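Local coordinates for peptidoglycan synthetase penicillin-binding protein 3 (Bifidobacterium adolescentis, PDB 4YE5) that probably cross-links peptidoglycan as a membrane-bound transpeptidase and probably binds penicillin, at residues 33-38 with 215-220; 46-51 with 142-147; 467-472 with 483-488. All blocks are in the same frame, centred on the assembly; numbering follows the deposited sequence.

The three contacts are spread along an elongated chain. Interactions 1 and 2 are neighbours: their centres lie about 23 Å apart and their nearest atoms about 5 Å, without touching. Both segments of interaction 2 fall in the sequence between those of interaction 1, and strand 42-46 runs from one to the other. Interaction 3 belongs to the transpeptidase region, with its centre about 33 Å from that of interaction 1 and about 54 Å from that of interaction 2. It holds Lys486, which is hydrogen-bonded to Ser287, the probable active-site serine of an SxxK motif. Interactions 2 and 3 lie on opposite sides of the chain's centre.

Interaction 1 of 3, residues 33-38 with 215-220; sequences GKIMDT and VTLTID
Thr38, Val215 and Met36 bury the most surface where 33-38 pairs with 215-220 as a short parallel ladder. In it Ile35 faces Val215 and Met36 faces Thr216. Val215 is gripped through both its N and its O: the N donates to Lys34 O at 2.9 Å, and the O accepts from Met36 N at 2.8 Å. Leu217 N then bonds Met36 O.

Met36 is a selenomethionine. Its chain bends at the last torsion (chi3 -64°) and brings the methyl CE to 3.3 Å from Thr216 OG1. The other branch of Thr216, CG2, rests against Asp37 O. On the face of Ile35 and Val215, Ile35 CG2 packs against Leu217 CG at 3.9 Å.

Past the ladder, Thr38 N skips ahead to Ile219 O, a bond of 2.9 Å and 164° at the hydrogen. A chi1 of -163° swings Thr38 OG1 to the carbonyl side, where one water links it to Thr218 O; Lys431 NZ is a further partner. Asp37 CB sits 3.2 Å from Ile219 O. Asp37 OD1 accepts from Asn39 N and Ala41 N, and OD2 from Arg221 N. Asp220 is the N-cap of helix 221-238, with OD1 accepting from Val223 N. The two carboxylates come near each other, but these backbone donors probably offset the like charges.

Strand 35-36 lies between strands 42-46 and 214-217 in a mixed sheet, and strand 430-434 flanks 214-217 on its far side. Helix 172-176 covers Ile35 and Leu217 through Ile173.

Interaction 2 of 3, residues 46-51 with 142-147; sequences SVERYT and AELSNE
An antiparallel ladder between strands 50-54 and 140-144 makes this contact. Thr51 and Glu143 form a hydrogen-bonded pair: Thr51 N donates to Glu143 O, and Glu143 N donates back to Thr51 O, each at 2.7 Å. Tyr50 and Leu144 are the adjoining non-hydrogen-bonded pair. Ser145 N closes on Arg49 O at 2.8 Å, nearly straight at 173°.

The Tyr50 ring lies obliquely against the second strand, with its CD1 3.5 Å from Leu144 CA. Its CE1 meets Leu144 CB at 3.7 Å, and its CD1 meets Ala142 CB. With CG anti to the backbone N (chi1 172°), Leu144 sends CD1 to Tyr50 CE1 and Arg49 O. Tyr50 OH donates to Glu48 OE2 at 2.6 Å, on the anti side of the carboxylate, which holds the ring's far end; Glu48 OE1 pairs with Arg31.

Strand 50-54 is the middle of a three-stranded antiparallel sheet, with 117-123 along its other edge. Arg49 forms a salt bridge with Asp122 there.

Beyond the ladder, Ser145 OG accepts from Glu147 N in an ST turn. Val47 N bonds Glu147 O, and their side chains run alongside each other, with Val47 CG2 3.4 Å from Glu147 OE1.

Interaction 3 of 3, residues 467-472 with 483-488; sequences SSAEHY and MAAKSG
This is a helix-on-strand contact in the transpeptidase region, where the C-terminal part of helix 455-470 lies against the start of strand 484-492. No hydrogen bond joins the two segments, though Ala485 forms a backbone hydrogen bond with Met465 earlier in the same helix. Small side chains let the backbones come close. Ala469 has the largest share. Ala469 CA is 4.9 Å from Ala485 CA, and the methyl points at the strand. Ala469 CB lies 3.2 Å from Met483 O and 4.0 Å from Ala485 CB. The CB of Met483, a selenomethionine, also touches this methyl.

Ser468 faces the strand one position earlier. Its CB is 3.2 Å from Ala485 O, while its OG bonds back to Ala464 O within the helix. Lys486 starts away from the helix, and bends at chi2 and chi3 bring its CD alongside Ser468, 3.8 Å from Ser468 OG. Its NZ is hydrogen-bonded to Ser287 OG and Leu339 O. Lys486, Ser487 and Gly488 fit the K(T/S)G motif of penicillin-binding proteins, and Ser287 is the probable serine of the SxxK motif, so the strand probably borders the active site.

Tyr472 follows the helix and reaches Ser487 obliquely, its CE2 coming within 3.5 Å of Ser487 OG. His471 CD2 lies over one face of the Tyr472 ring, offset toward the rim.

Strand 484-492 is an outer strand of a five-stranded antiparallel sheet, paired with 501-510. Tyr506 and Thr508 of that strand touch Ala485, Leu339 of helix 335-340 meets Ser468, and Leu533 touches both Tyr472 and Ser487.

Interaction 1 of 3, residues 33-38 with 215-220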
loop_
_atom_site.group_PDB
_atom_site.type_symbol
_atom_site.label_atom_id
_atom_site.label_comp_id
_atom_site.label_asym_id
_atom_site.label_seq_id
_atom_site.Cartn_x
_atom_site.Cartn_y
_atom_site.Cartn_z
ATOM N N GLY A 33 17.419 -0.065 1.219
ATOM C CA GLY A 33 16.892 -1.347 1.651
ATOM C C GLY A 33 15.917 -1.978 0.667
ATOM O O GLY A 33 15.485 -1.349 -0.299
ATOM N N LYS A 34 15.599 -3.244 0.901
ATOM C CA LYS A 34 14.669 -3.967 0.038
ATOM C C LYS A 34 13.219 -3.821 0.507
ATOM O O LYS A 34 12.943 -3.470 1.664
ATOM C CB LYS A 34 15.008 -5.466 -0.024
ATOM C CG LYS A 34 16.476 -5.825 -0.245
ATOM C CD LYS A 34 16.619 -7.342 -0.425
ATOM C CE LYS A 34 17.863 -7.911 0.265
ATOM N NZ LYS A 34 19.128 -7.185 -0.052
ATOM N N ILE A 35 12.302 -4.091 -0.409
ATOM C CA ILE A 35 10.903 -4.304 -0.056
ATOM C C ILE A 35 10.583 -5.757 -0.368
ATOM O O ILE A 35 10.924 -6.260 -1.444
ATOM C CB ILE A 35 9.954 -3.385 -0.840
ATOM C CG1 ILE A 35 10.256 -1.916 -0.515
ATOM C CG2 ILE A 35 8.469 -3.734 -0.483
ATOM C CD1 ILE A 35 9.692 -0.906 -1.522
HETATM N N MSE A 36 9.948 -6.432 0.584
HETATM C CA MSE A 36 9.638 -7.850 0.451
HETATM C C MSE A 36 8.175 -8.104 0.765
HETATM O O MSE A 36 7.554 -7.312 1.466
HETATM C CB MSE A 36 10.507 -8.649 1.429
HETATM C CG MSE A 36 11.987 -8.620 1.066
HETATM SE SE MSE A 36 13.058 -9.419 2.474
HETATM C CE MSE A 36 12.696 -8.154 3.913
ATOM N N ASP A 37 7.617 -9.202 0.256
ATOM C CA ASP A 37 6.235 -9.530 0.599
ATOM C C ASP A 37 6.249 -10.233 1.958
ATOM O O ASP A 37 7.321 -10.434 2.561
ATOM C CB ASP A 37 5.529 -10.361 -0.509
ATOM C CG ASP A 37 5.706 -11.894 -0.362
ATOM O OD1 ASP A 37 6.665 -12.367 0.287
ATOM O OD2 ASP A 37 4.855 -12.644 -0.916
ATOM N N THR A 38 5.069 -10.632 2.410
ATOM C CA THR A 38 4.891 -11.226 3.727
ATOM C C THR A 38 5.767 -12.466 3.984
ATOM O O THR A 38 6.071 -12.768 5.130
ATOM C CB THR A 38 3.403 -11.548 3.989
ATOM O OG1 THR A 38 3.184 -11.741 5.391
ATOM C CG2 THR A 38 2.972 -12.792 3.221
ATOM N N VAL A 215 12.032 -3.694 4.363
ATOM C CA VAL A 215 10.639 -3.580 4.758
ATOM C C VAL A 215 9.879 -4.804 4.263
ATOM O O VAL A 215 9.931 -5.145 3.071
ATOM C CB VAL A 215 10.010 -2.301 4.151
ATOM C CG1 VAL A 215 8.495 -2.321 4.296
ATOM C CG2 VAL A 215 10.603 -1.053 4.802
ATOM N N THR A 216 9.185 -5.472 5.176
ATOM C CA THR A 216 8.327 -6.607 4.835
ATOM C C THR A 216 6.854 -6.197 4.887
ATOM O O THR A 216 6.389 -5.689 5.914
ATOM C CB THR A 216 8.574 -7.772 5.823
ATOM O OG1 THR A 216 9.912 -8.266 5.654
ATOM C CG2 THR A 216 7.585 -8.909 5.594
ATOM N N LEU A 217 6.132 -6.412 3.784
ATOM C CA LEU A 217 4.713 -6.049 3.678
ATOM C C LEU A 217 3.851 -7.176 4.229
ATOM O O LEU A 217 4.308 -8.309 4.312
ATOM C CB LEU A 217 4.327 -5.825 2.197
ATOM C CG LEU A 217 5.213 -4.852 1.400
ATOM C CD1 LEU A 217 4.593 -4.633 -0.018
ATOM C CD2 LEU A 217 5.290 -3.554 2.179
ATOM N N THR A 218 2.608 -6.868 4.588
ATOM C CA THR A 218 1.629 -7.915 4.866
ATOM C C THR A 218 1.086 -8.526 3.560
ATOM O O THR A 218 0.458 -9.587 3.583
ATOM C CB THR A 218 0.444 -7.361 5.648
ATOM O OG1 THR A 218 -0.169 -6.325 4.876
ATOM C CG2 THR A 218 0.905 -6.793 7.029
ATOM N N ILE A 219 1.314 -7.841 2.438
ATOM C CA ILE A 219 0.847 -8.319 1.137
ATOM C C ILE A 219 1.486 -9.666 0.810
ATOM O O ILE A 219 2.689 -9.846 0.981
ATOM C CB ILE A 219 1.216 -7.338 -0.002
ATOM C CG1 ILE A 219 0.598 -5.959 0.231
ATOM C CG2 ILE A 219 0.818 -7.910 -1.385
ATOM C CD1 ILE A 219 -0.932 -5.902 0.015
ATOM N N ASP A 220 0.671 -10.601 0.336
ATOM C CA ASP A 220 1.157 -11.894 -0.158
ATOM C C ASP A 220 1.172 -11.851 -1.679
ATOM O O ASP A 220 0.144 -11.603 -2.301
ATOM C CB ASP A 220 0.211 -13.018 0.277
ATOM C CG ASP A 220 0.702 -14.394 -0.151
ATOM O OD1 ASP A 220 0.509 -14.746 -1.334
ATOM O OD2 ASP A 220 1.281 -15.119 0.694
HETATM O O HOH W 1 0.386 -11.384 5.592
#

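Interaction 2 of 3, residues 46-51 with 142-147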
loop_
_atom_site.group_PDB
_atom_site.type_symbol
_atom_site.label_atom_id
_atom_site.label_comp_id
_atom_site.label_asym_id
_atom_site.label_seq_id
_atom_site.Cartn_x
_atom_site.Cartn_y
_atom_site.Cartn_z
ATOM N N SER A 46 17.852 -2.531 -4.904
ATOM C CA SER A 46 18.775 -1.682 -5.637
ATOM C C SER A 46 20.011 -2.470 -6.083
ATOM O O SER A 46 20.427 -3.423 -5.430
ATOM C CB SER A 46 19.179 -0.478 -4.770
ATOM O OG SER A 46 18.051 0.332 -4.463
ATOM N N VAL A 47 20.583 -2.065 -7.208
ATOM C CA VAL A 47 21.787 -2.685 -7.751
ATOM C C VAL A 47 22.998 -1.922 -7.236
ATOM O O VAL A 47 23.112 -0.717 -7.469
ATOM C CB VAL A 47 21.802 -2.583 -9.294
ATOM C CG1 VAL A 47 22.934 -3.422 -9.878
ATOM C CG2 VAL A 47 20.450 -3.016 -9.872
ATOM N N GLU A 48 23.896 -2.602 -6.532
ATOM C CA GLU A 48 25.109 -1.946 -6.054
ATOM C C GLU A 48 26.171 -1.842 -7.145
ATOM O O GLU A 48 26.932 -2.776 -7.362
ATOM C CB GLU A 48 25.685 -2.650 -4.818
ATOM C CG GLU A 48 26.799 -1.827 -4.156
ATOM C CD GLU A 48 27.625 -2.616 -3.149
ATOM O OE1 GLU A 48 27.239 -3.755 -2.823
ATOM O OE2 GLU A 48 28.669 -2.096 -2.687
ATOM N N ARG A 49 26.199 -0.702 -7.834
ATOM C CA ARG A 49 27.249 -0.378 -8.799
ATOM C C ARG A 49 27.711 1.048 -8.500
ATOM O O ARG A 49 27.037 1.781 -7.763
ATOM C CB ARG A 49 26.730 -0.450 -10.239
ATOM C CG ARG A 49 25.993 -1.732 -10.581
ATOM C CD ARG A 49 26.896 -2.956 -10.519
ATOM N NE ARG A 49 27.752 -3.051 -11.696
ATOM C CZ ARG A 49 28.160 -4.196 -12.231
ATOM N NH1 ARG A 49 27.793 -5.352 -11.686
ATOM N NH2 ARG A 49 28.934 -4.185 -13.311
ATOM N N TYR A 50 28.840 1.447 -9.082
ATOM C CA TYR A 50 29.448 2.734 -8.752
ATOM C C TYR A 50 29.928 3.495 -9.968
ATOM O O TYR A 50 30.353 2.908 -10.964
ATOM C CB TYR A 50 30.622 2.528 -7.796
ATOM C CG TYR A 50 30.204 1.972 -6.466
ATOM C CD1 TYR A 50 29.776 2.818 -5.454
ATOM C CD2 TYR A 50 30.226 0.608 -6.218
ATOM C CE1 TYR A 50 29.380 2.327 -4.234
ATOM C CE2 TYR A 50 29.826 0.100 -4.979
ATOM C CZ TYR A 50 29.406 0.972 -3.992
ATOM O OH TYR A 50 29.010 0.506 -2.745
ATOM N N THR A 51 29.858 4.817 -9.895
ATOM C CA THR A 51 30.602 5.626 -10.848
ATOM C C THR A 51 31.880 6.095 -10.154
ATOM O O THR A 51 31.827 6.612 -9.031
ATOM C CB THR A 51 29.778 6.827 -11.348
ATOM O OG1 THR A 51 28.554 6.351 -11.927
ATOM C CG2 THR A 51 30.544 7.577 -12.410
ATOM N N ALA A 142 34.040 6.970 -5.195
ATOM C CA ALA A 142 32.985 6.183 -5.811
ATOM C C ALA A 142 31.610 6.789 -5.527
ATOM O O ALA A 142 31.289 7.109 -4.385
ATOM C CB ALA A 142 33.050 4.769 -5.282
ATOM N N GLU A 143 30.794 6.936 -6.569
ATOM C CA GLU A 143 29.412 7.379 -6.388
ATOM C C GLU A 143 28.453 6.217 -6.644
ATOM O O GLU A 143 28.394 5.694 -7.750
ATOM C CB GLU A 143 29.081 8.583 -7.288
ATOM C CG GLU A 143 29.457 9.928 -6.654
ATOM C CD GLU A 143 29.188 11.144 -7.552
ATOM O OE1 GLU A 143 28.870 10.962 -8.753
ATOM O OE2 GLU A 143 29.307 12.289 -7.042
ATOM N N LEU A 144 27.736 5.806 -5.604
ATOM C CA LEU A 144 26.800 4.686 -5.677
ATOM C C LEU A 144 25.638 4.976 -6.633
ATOM O O LEU A 144 25.012 6.027 -6.547
ATOM C CB LEU A 144 26.266 4.372 -4.279
ATOM C CG LEU A 144 25.140 3.343 -4.205
ATOM C CD1 LEU A 144 25.674 1.959 -4.520
ATOM C CD2 LEU A 144 24.463 3.376 -2.824
ATOM N N SER A 145 25.368 4.055 -7.554
ATOM C CA SER A 145 24.301 4.252 -8.532
ATOM C C SER A 145 22.965 3.951 -7.860
ATOM O O SER A 145 22.915 3.270 -6.828
ATOM C CB SER A 145 24.454 3.325 -9.743
ATOM O OG SER A 145 23.229 2.574 -9.885
ATOM N N ASN A 146 21.872 4.423 -8.447
ATOM C CA ASN A 146 20.573 4.266 -7.776
ATOM C C ASN A 146 19.553 3.446 -8.531
ATOM O O ASN A 146 18.341 3.561 -8.278
ATOM C CB ASN A 146 19.976 5.621 -7.420
ATOM C CG ASN A 146 20.838 6.383 -6.445
ATOM O OD1 ASN A 146 20.900 6.051 -5.262
ATOM N ND2 ASN A 146 21.521 7.406 -6.940
ATOM N N GLU A 147 20.031 2.611 -9.445
ATOM C CA GLU A 147 19.140 1.726 -10.178
ATOM C C GLU A 147 18.296 0.874 -9.216
ATOM O O GLU A 147 18.825 0.264 -8.285
ATOM C CB GLU A 147 19.922 0.823 -11.131
ATOM C CG GLU A 147 18.996 -0.005 -12.045
ATOM C CD GLU A 147 19.759 -0.821 -13.087
ATOM O OE1 GLU A 147 20.899 -1.258 -12.802
ATOM O OE2 GLU A 147 19.212 -1.025 -14.190
HETATM O O HOH W 2 17.735 2.789 -5.411
HETATM O O HOH W 3 22.332 1.060 -5.309
#

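Interaction 3 of 3, residues 467-472 with 483-488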
loop_
_atom_site.group_PDB
_atom_site.type_symbol
_atom_site.label_atom_id
_atom_site.label_comp_id
_atom_site.label_asym_id
_atom_site.label_seq_id
_atom_site.Cartn_x
_atom_site.Cartn_y
_atom_site.Cartn_z
ATOM N N SER A 467 -27.852 -14.083 5.578
ATOM C CA SER A 467 -29.127 -14.099 4.851
ATOM C C SER A 467 -29.033 -13.196 3.613
ATOM O O SER A 467 -29.547 -13.538 2.546
ATOM C CB SER A 467 -30.301 -13.670 5.748
ATOM O OG SER A 467 -30.493 -14.609 6.791
ATOM N N SER A 468 -28.351 -12.061 3.742
ATOM C CA SER A 468 -28.161 -11.167 2.589
ATOM C C SER A 468 -27.363 -11.862 1.460
ATOM O O SER A 468 -27.693 -11.701 0.297
ATOM C CB SER A 468 -27.467 -9.845 3.004
ATOM O OG SER A 468 -28.239 -9.146 3.997
ATOM N N ALA A 469 -26.327 -12.632 1.808
ATOM C CA ALA A 469 -25.549 -13.388 0.802
ATOM C C ALA A 469 -26.406 -14.465 0.114
ATOM O O ALA A 469 -26.355 -14.644 -1.104
ATOM C CB ALA A 469 -24.322 -14.055 1.446
ATOM N N GLU A 470 -27.184 -15.186 0.900
ATOM C CA GLU A 470 -28.038 -16.234 0.345
ATOM C C GLU A 470 -29.061 -15.675 -0.642
ATOM O O GLU A 470 -29.504 -16.374 -1.545
ATOM C CB GLU A 470 -28.751 -16.995 1.460
ATOM C CG GLU A 470 -27.815 -17.854 2.283
ATOM C CD GLU A 470 -28.562 -18.675 3.314
ATOM O OE1 GLU A 470 -29.801 -18.523 3.389
ATOM O OE2 GLU A 470 -27.915 -19.456 4.050
ATOM N N HIS A 471 -29.426 -14.412 -0.474
ATOM C CA HIS A 471 -30.317 -13.748 -1.426
ATOM C C HIS A 471 -29.781 -13.806 -2.879
ATOM O O HIS A 471 -30.562 -13.790 -3.828
ATOM C CB HIS A 471 -30.553 -12.295 -0.984
ATOM C CG HIS A 471 -31.639 -11.603 -1.743
ATOM N ND1 HIS A 471 -32.974 -11.769 -1.445
ATOM C CD2 HIS A 471 -31.589 -10.747 -2.792
ATOM C CE1 HIS A 471 -33.702 -11.038 -2.273
ATOM N NE2 HIS A 471 -32.888 -10.407 -3.099
ATOM N N TYR A 472 -28.459 -13.886 -3.033
ATOM C CA TYR A 472 -27.804 -13.922 -4.352
ATOM C C TYR A 472 -27.135 -15.264 -4.670
ATOM O O TYR A 472 -26.314 -15.351 -5.582
ATOM C CB TYR A 472 -26.769 -12.777 -4.468
ATOM C CG TYR A 472 -27.448 -11.426 -4.335
ATOM C CD1 TYR A 472 -28.463 -11.067 -5.206
ATOM C CD2 TYR A 472 -27.110 -10.541 -3.315
ATOM C CE1 TYR A 472 -29.102 -9.856 -5.105
ATOM C CE2 TYR A 472 -27.752 -9.319 -3.198
ATOM C CZ TYR A 472 -28.752 -8.991 -4.087
ATOM O OH TYR A 472 -29.410 -7.795 -3.981
HETATM N N MSE A 483 -21.092 -17.680 3.284
HETATM C CA MSE A 483 -20.637 -16.290 3.173
HETATM C C MSE A 483 -21.605 -15.352 3.863
HETATM O O MSE A 483 -22.809 -15.592 3.876
HETATM C CB MSE A 483 -20.544 -15.846 1.695
HETATM C CG MSE A 483 -19.342 -16.431 0.926
HETATM SE SE MSE A 483 -19.260 -15.816 -0.937
HETATM C CE MSE A 483 -20.644 -16.907 -1.638
ATOM N N ALA A 484 -21.073 -14.267 4.413
ATOM C CA ALA A 484 -21.904 -13.190 4.929
ATOM C C ALA A 484 -21.496 -11.986 4.103
ATOM O O ALA A 484 -20.317 -11.620 4.083
ATOM C CB ALA A 484 -21.623 -12.934 6.390
ATOM N N ALA A 485 -22.453 -11.370 3.421
ATOM C CA ALA A 485 -22.074 -10.323 2.477
ATOM C C ALA A 485 -23.158 -9.294 2.285
ATOM O O ALA A 485 -24.315 -9.554 2.582
ATOM C CB ALA A 485 -21.730 -10.963 1.123
ATOM N N LYS A 486 -22.785 -8.143 1.736
ATOM C CA LYS A 486 -23.761 -7.155 1.297
ATOM C C LYS A 486 -23.354 -6.588 -0.047
ATOM O O LYS A 486 -22.166 -6.415 -0.306
ATOM C CB LYS A 486 -23.889 -5.995 2.309
ATOM C CG LYS A 486 -25.075 -6.125 3.274
ATOM C CD LYS A 486 -26.455 -6.135 2.595
ATOM C CE LYS A 486 -26.843 -4.740 2.140
ATOM N NZ LYS A 486 -27.940 -4.726 1.131
ATOM N N SER A 487 -24.343 -6.263 -0.880
ATOM C CA SER A 487 -24.108 -5.575 -2.148
ATOM C C SER A 487 -24.606 -4.136 -2.115
ATOM O O SER A 487 -25.452 -3.782 -1.286
ATOM C CB SER A 487 -24.876 -6.275 -3.264
ATOM O OG SER A 487 -26.267 -6.204 -2.995
ATOM N N GLY A 488 -24.112 -3.318 -3.050
ATOM C CA GLY A 488 -24.611 -1.964 -3.220
ATOM C C GLY A 488 -24.307 -1.421 -4.614
ATOM O O GLY A 488 -23.580 -2.047 -5.379
#